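Probable exosome complex exonuclease 2 (Methanothermobacter thermautotrophicus, PDB 2WNR) probably serves as a non-catalytic subunit of the archaeal exosome, an RNA-degrading complex, and probably contributes to structuring the active site of its partner Rrp41. Local coordinates at residues 12-15 and 16-20; 260-263 and 264-268; 23-26 and 27-31. All coordinates share one frame; numbering follows the deposited sequence.

Interaction 1 (12-15 and 16-20)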
# COMPACT_ATOMS: atom_id res chain seq x y z
N THR A 12 24.68 -31.03 -10.91
CA THR A 12 23.53 -31.55 -10.17
C THR A 12 22.37 -31.91 -11.09
O THR A 12 21.78 -32.99 -10.93
CB THR A 12 23.02 -30.59 -9.07
OG1 THR A 12 23.63 -29.31 -9.23
CG2 THR A 12 23.36 -31.14 -7.68
N ARG A 13 22.06 -31.04 -12.06
CA ARG A 13 20.99 -31.29 -13.02
C ARG A 13 21.20 -32.53 -13.89
O ARG A 13 20.24 -33.19 -14.26
CB ARG A 13 20.69 -30.07 -13.90
CG ARG A 13 19.26 -30.09 -14.50
CD ARG A 13 18.99 -28.92 -15.43
NE ARG A 13 18.80 -27.68 -14.68
CZ ARG A 13 17.63 -27.04 -14.56
NH1 ARG A 13 17.57 -25.92 -13.85
NH2 ARG A 13 16.53 -27.49 -15.16
N LYS A 14 22.46 -32.86 -14.21
CA LYS A 14 22.73 -34.10 -14.94
C LYS A 14 22.70 -35.32 -14.00
O LYS A 14 22.09 -36.34 -14.36
CB LYS A 14 24.04 -34.01 -15.74
CG LYS A 14 24.54 -35.37 -16.25
CD LYS A 14 25.29 -35.30 -17.58
CE LYS A 14 25.51 -36.71 -18.14
NZ LYS A 14 26.36 -36.75 -19.36
N SER A 15 23.32 -35.21 -12.82
CA SER A 15 23.36 -36.29 -11.82
C SER A 15 21.96 -36.77 -11.43
O SER A 15 21.67 -37.97 -11.51
CB SER A 15 24.11 -35.86 -10.55
OG SER A 15 25.06 -34.85 -10.81
N ILE A 16 21.09 -35.84 -11.01
CA ILE A 16 19.72 -36.16 -10.60
C ILE A 16 18.86 -36.63 -11.79
O ILE A 16 17.88 -37.34 -11.61
CB ILE A 16 19.03 -34.98 -9.85
CG1 ILE A 16 19.90 -34.49 -8.69
CG2 ILE A 16 17.64 -35.38 -9.33
CD1 ILE A 16 19.33 -33.28 -7.93
N THR A 17 19.25 -36.23 -12.99
CA THR A 17 18.50 -36.62 -14.19
C THR A 17 18.80 -38.06 -14.61
O THR A 17 17.87 -38.84 -14.85
CB THR A 17 18.69 -35.60 -15.34
OG1 THR A 17 17.84 -34.47 -15.10
CG2 THR A 17 18.34 -36.19 -16.70
N ASP A 18 20.08 -38.40 -14.69
CA ASP A 18 20.51 -39.76 -15.03
C ASP A 18 19.90 -40.80 -14.09
O ASP A 18 19.48 -41.87 -14.52
CB ASP A 18 22.04 -39.87 -15.03
CG ASP A 18 22.68 -39.31 -16.30
OD1 ASP A 18 23.75 -39.83 -16.70
OD2 ASP A 18 22.11 -38.37 -16.90
N LEU A 19 19.84 -40.45 -12.81
CA LEU A 19 19.24 -41.29 -11.78
C LEU A 19 17.76 -41.57 -12.06
O LEU A 19 17.34 -42.74 -12.10
CB LEU A 19 19.41 -40.60 -10.43
CG LEU A 19 19.32 -41.36 -9.10
CD1 LEU A 19 20.64 -42.01 -8.72
CD2 LEU A 19 18.90 -40.36 -8.04
N ILE A 20 16.98 -40.51 -12.27
CA ILE A 20 15.54 -40.62 -12.54
C ILE A 20 15.22 -41.25 -13.89
O ILE A 20 14.18 -41.89 -14.03
CB ILE A 20 14.83 -39.26 -12.39
CG1 ILE A 20 14.68 -38.91 -10.91
CG2 ILE A 20 13.45 -39.28 -13.05
CD1 ILE A 20 14.52 -37.44 -10.63

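Interaction 2 (260-263 and 264-268)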
# COMPACT_ATOMS: atom_id res chain seq x y z
N GLN A 260 -6.44 -43.30 -2.94
CA GLN A 260 -5.58 -43.80 -1.87
C GLN A 260 -5.39 -42.73 -0.80
O GLN A 260 -5.61 -42.99 0.38
CB GLN A 260 -4.22 -44.25 -2.43
CG GLN A 260 -4.28 -45.52 -3.29
CD GLN A 260 -2.97 -45.83 -4.01
OE1 GLN A 260 -2.96 -46.49 -5.04
NE2 GLN A 260 -1.86 -45.34 -3.46
N LEU A 261 -5.00 -41.54 -1.23
CA LEU A 261 -4.87 -40.37 -0.35
C LEU A 261 -6.16 -40.04 0.41
O LEU A 261 -6.12 -39.61 1.57
CB LEU A 261 -4.42 -39.14 -1.16
CG LEU A 261 -2.99 -39.05 -1.73
CD1 LEU A 261 -2.77 -37.71 -2.42
CD2 LEU A 261 -1.92 -39.26 -0.65
N ILE A 262 -7.31 -40.25 -0.24
CA ILE A 262 -8.62 -39.97 0.34
C ILE A 262 -8.96 -40.89 1.52
O ILE A 262 -9.54 -40.44 2.52
CB ILE A 262 -9.73 -39.97 -0.75
CG1 ILE A 262 -9.81 -38.59 -1.40
CG2 ILE A 262 -11.10 -40.43 -0.19
CD1 ILE A 262 -10.71 -38.53 -2.61
N GLU A 263 -8.61 -42.16 1.43
CA GLU A 263 -8.84 -43.06 2.55
C GLU A 263 -7.79 -42.88 3.64
O GLU A 263 -8.04 -43.24 4.79
CB GLU A 263 -9.00 -44.52 2.12
CG GLU A 263 -7.72 -45.31 1.87
CD GLU A 263 -7.96 -46.82 1.98
OE1 GLU A 263 -8.13 -47.49 0.93
OE2 GLU A 263 -8.00 -47.33 3.12
N TYR A 264 -6.64 -42.30 3.30
CA TYR A 264 -5.61 -41.99 4.29
C TYR A 264 -6.02 -40.78 5.12
O TYR A 264 -5.75 -40.72 6.32
CB TYR A 264 -4.24 -41.76 3.65
CG TYR A 264 -3.12 -41.64 4.66
CD1 TYR A 264 -2.47 -42.78 5.14
CD2 TYR A 264 -2.72 -40.40 5.15
CE1 TYR A 264 -1.45 -42.68 6.09
CE2 TYR A 264 -1.70 -40.29 6.10
CZ TYR A 264 -1.07 -41.44 6.56
OH TYR A 264 -0.07 -41.34 7.50
N LEU A 265 -6.64 -39.80 4.46
CA LEU A 265 -7.19 -38.65 5.15
C LEU A 265 -8.34 -39.06 6.07
O LEU A 265 -8.40 -38.60 7.22
CB LEU A 265 -7.63 -37.56 4.16
CG LEU A 265 -8.47 -36.37 4.65
CD1 LEU A 265 -7.87 -35.69 5.88
CD2 LEU A 265 -8.63 -35.37 3.54
N ASP A 266 -9.24 -39.91 5.57
CA ASP A 266 -10.40 -40.37 6.35
C ASP A 266 -9.99 -41.14 7.60
O ASP A 266 -10.62 -41.00 8.66
CB ASP A 266 -11.34 -41.24 5.49
CG ASP A 266 -12.06 -40.45 4.40
OD1 ASP A 266 -12.13 -39.20 4.49
OD2 ASP A 266 -12.56 -41.09 3.44
N LYS A 267 -8.93 -41.95 7.47
CA LYS A 267 -8.41 -42.79 8.55
C LYS A 267 -7.68 -41.99 9.63
O LYS A 267 -7.74 -42.34 10.82
CB LYS A 267 -7.51 -43.90 7.99
CG LYS A 267 -8.28 -45.03 7.31
CD LYS A 267 -7.36 -46.03 6.61
CE LYS A 267 -8.14 -47.26 6.19
NZ LYS A 267 -7.27 -48.41 5.81
N SER A 268 -7.01 -40.92 9.21
CA SER A 268 -6.31 -40.02 10.14
C SER A 268 -7.26 -39.16 10.98
O SER A 268 -6.84 -38.54 11.96
CB SER A 268 -5.33 -39.12 9.39
OG SER A 268 -4.24 -39.86 8.90

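Interaction 3 (23-26 and 27-31)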
# COMPACT_ATOMS: atom_id res chain seq x y z
N LYS A 23 15.26 -44.78 -13.37
CA LYS A 23 14.15 -45.17 -12.50
C LYS A 23 14.38 -45.15 -10.99
O LYS A 23 13.73 -45.90 -10.26
CB LYS A 23 13.54 -46.51 -12.94
CG LYS A 23 12.39 -46.38 -13.93
CD LYS A 23 12.88 -46.23 -15.36
CE LYS A 23 11.75 -45.84 -16.29
NZ LYS A 23 12.21 -45.73 -17.70
N GLU A 24 15.28 -44.30 -10.51
CA GLU A 24 15.47 -44.16 -9.06
C GLU A 24 15.64 -42.71 -8.60
O GLU A 24 16.00 -41.84 -9.39
CB GLU A 24 16.58 -45.08 -8.52
CG GLU A 24 17.97 -44.89 -9.12
CD GLU A 24 18.85 -46.11 -8.93
OE1 GLU A 24 19.79 -46.05 -8.11
OE2 GLU A 24 18.57 -47.13 -9.58
N ARG A 25 15.39 -42.47 -7.32
CA ARG A 25 15.45 -41.13 -6.78
C ARG A 25 16.47 -41.05 -5.66
O ARG A 25 16.84 -42.07 -5.07
CB ARG A 25 14.08 -40.68 -6.28
CG ARG A 25 13.05 -40.62 -7.38
CD ARG A 25 12.09 -39.51 -7.12
NE ARG A 25 10.77 -40.00 -6.77
CZ ARG A 25 9.76 -39.21 -6.38
NH1 ARG A 25 9.93 -37.90 -6.29
NH2 ARG A 25 8.59 -39.75 -6.09
N ILE A 26 16.93 -39.84 -5.37
CA ILE A 26 17.93 -39.60 -4.34
C ILE A 26 17.57 -40.26 -3.00
O ILE A 26 18.40 -40.96 -2.40
CB ILE A 26 18.26 -38.09 -4.20
CG1 ILE A 26 19.57 -37.76 -4.93
CG2 ILE A 26 18.29 -37.62 -2.73
CD1 ILE A 26 20.83 -38.43 -4.34
N ASP A 27 16.33 -40.05 -2.55
CA ASP A 27 15.87 -40.63 -1.29
C ASP A 27 15.37 -42.07 -1.45
O ASP A 27 14.84 -42.67 -0.51
CB ASP A 27 14.82 -39.74 -0.62
CG ASP A 27 13.52 -39.69 -1.38
OD1 ASP A 27 13.53 -39.78 -2.63
OD2 ASP A 27 12.47 -39.55 -0.72
N GLY A 28 15.52 -42.61 -2.66
CA GLY A 28 15.26 -44.03 -2.94
C GLY A 28 13.82 -44.49 -3.02
O GLY A 28 13.53 -45.63 -2.64
N ARG A 29 12.92 -43.64 -3.51
CA ARG A 29 11.53 -44.06 -3.70
C ARG A 29 11.19 -44.33 -5.15
O ARG A 29 11.97 -44.01 -6.06
CB ARG A 29 10.54 -43.06 -3.08
CG ARG A 29 10.98 -41.63 -3.13
CD ARG A 29 10.02 -40.72 -2.40
NE ARG A 29 10.47 -39.34 -2.49
CZ ARG A 29 9.77 -38.33 -2.98
NH1 ARG A 29 10.30 -37.13 -3.00
NH2 ARG A 29 8.52 -38.51 -3.44
N SER A 30 10.04 -44.97 -5.36
CA SER A 30 9.51 -45.21 -6.70
C SER A 30 9.28 -43.87 -7.39
O SER A 30 9.24 -42.83 -6.73
CB SER A 30 8.19 -46.00 -6.61
OG SER A 30 7.50 -46.02 -7.85
N LEU A 31 9.14 -43.91 -8.71
CA LEU A 31 8.87 -42.71 -9.48
C LEU A 31 7.51 -42.10 -9.14
O LEU A 31 7.36 -40.89 -9.17
CB LEU A 31 8.97 -42.99 -10.97
CG LEU A 31 10.35 -42.92 -11.62
CD1 LEU A 31 10.19 -42.67 -13.12
CD2 LEU A 31 11.25 -41.86 -11.00

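Interaction 1 (12-15 and 16-20)
Ile-16 N donates to Thr-12 O at 2.9 Å, a nearly straight i to i+4 bond within helix 11-21. The CG1 branch of Ile-16 lies beside the same carbonyl. Thr-17 comes next. Its backbone N makes only weak bonds, to Arg-13 O and Lys-14 O. Its OG1 is close to Arg-13 O, at 2.8 Å, though the hydroxyl proton could go to a different acceptor. The hydroxyl gets there because OG1 stands beside the backbone N, with chi1 at -79°. Asp-18 N bonds to Lys-14 O at 2.9 Å. The side chains of Lys-14 and Asp-18 cross obliquely. Lys-14 CE is 3.9 Å from Asp-18 OD1, but Lys-14 NZ stays 4.8 Å from the same oxygen. The charges are opposite and near, yet they form no salt bridge. Leu-19 N closes the series with a weak bond to Ser-15 O, and Leu-19 CB packs against that oxygen. Two polar ends find partners earlier in the chain: Arg-13 pairs with Glu-10, and Ser-15 OG bonds to Ile-11 O. This is a short amphipathic surface helix. Its inner side, through Thr-17 and Ile-20, rests on Ile-201 of strand 193-201, and Ile-20 also meets Glu-204 and Val-206 of strand 204-207.

Interaction 2 (260-263 and 264-268)
Glu-263 and Lys-267 form an i to i+4 salt bridge on the last turns of helix 244-268, the C-terminal helix of this RNase PH-family subunit. The close-packed part of the contact is the helix backbone and the side that faces the protein. Leu-265 N bonds to Leu-261 O at 2.9 Å, and Asp-266 N bonds to Ile-262 O at 3.1 Å. Leu-265 is buried against Val-159, Ala-160 and Leu-163 of helix 150-164. Leu-261 packs on Phe-34, Ile-37 and Leu-194, and Ile-262 shares Leu-194. Two residues stand at the margin between the packed and open sides. Tyr-264 is exposed, yet its OH bonds to Ile-37 O. Asp-266 OD1 makes a salt bridge with Lys-192. Ile-262 and Asp-266 run side by side in the same direction, with Ile-262 CG2 4.0 Å from Asp-266 OD2.

The looser side is the exposed one. Here Glu-263 and Lys-267 lie alongside each other, and their ends meet at 3.0 Å between Glu-263 OE2 and Lys-267 NZ. The hydrogen bond within this salt bridge is weak. Glu-263 CG sits between its backbone N and carbonyl carbon, chi1 82°, and the carboxylate then reaches out beside the extended lysine. The lysine chain also passes over the backbone oxygen of Glu-263, to which Lys-267 N donates from above the carbonyl plane. One residue on, Tyr-264 O accepts from Ser-268 N at 3.2 Å and from Ser-268 OG at 3.1 Å, from opposite faces of its carbonyl plane.

Interaction 3 (23-26 and 27-31)
The guanidinium groups of Arg-25 and Arg-29 cross at an angle, their planes 42° apart, each partly over a face of the other. One face of Arg-25 carries Arg-29 CZ, 3.2 Å above it and offset toward the rim. One face of Arg-29 carries Arg-25 NH1 in a similar offset position. At the edge of Arg-25, in its plane, sits Ser-30 O. It takes two bonds side-on, from Arg-25 NE and Arg-25 NH2, each 3.2 Å long. At the edge of Arg-29 is Asp-27, whose OD2 accepts from Arg-29 NE at 2.7 Å through its syn lone pair. The Arg-25 chain bends at chi2 (-147°) and chi3 (-110°), which brings its end back to the second arm of the loop. Outside the loop, Glu-213 pairs with Arg-25 NH1, and Leu-207 O accepts from Arg-25 NH2. A leucine here would remove both donors to Ser-30 O and would probably cost Glu-213 this salt bridge. The carboxylates of Asp-27 and Glu-213 probably offset the close positive charges. Gly-28 N bonds to Arg-25 O at 2.8 Å and closes the bend, with Gly-28 at positive phi. This is a type I beta turn from Arg-25 to Gly-28, in the loop joining helix 11-21 to strand 37-41.

Interactions 1 and 3 are neighbours, with centres about 11 Å apart. Lys-23 ends helix 11-21 in a Schellman motif, and Leu-19 O probably accepts from Glu-24 N. Ile-20 also packs on Leu-31, and both residues touch strand 204-207. Interaction 2 lies on a different helix, its centre about 33 Å from interaction 1 and 24 Å from interaction 3, and touches neither. Interactions 1 and 2 are both surface contacts built on helix backbone bonds, but only in 2 is one of the touching residues buried, and only 2 has a salt bridge across its segments. Interaction 3 is partly buried and has no regular secondary structure. There, arginine side chains bonded to carbonyl oxygens and carboxylates hold the loop.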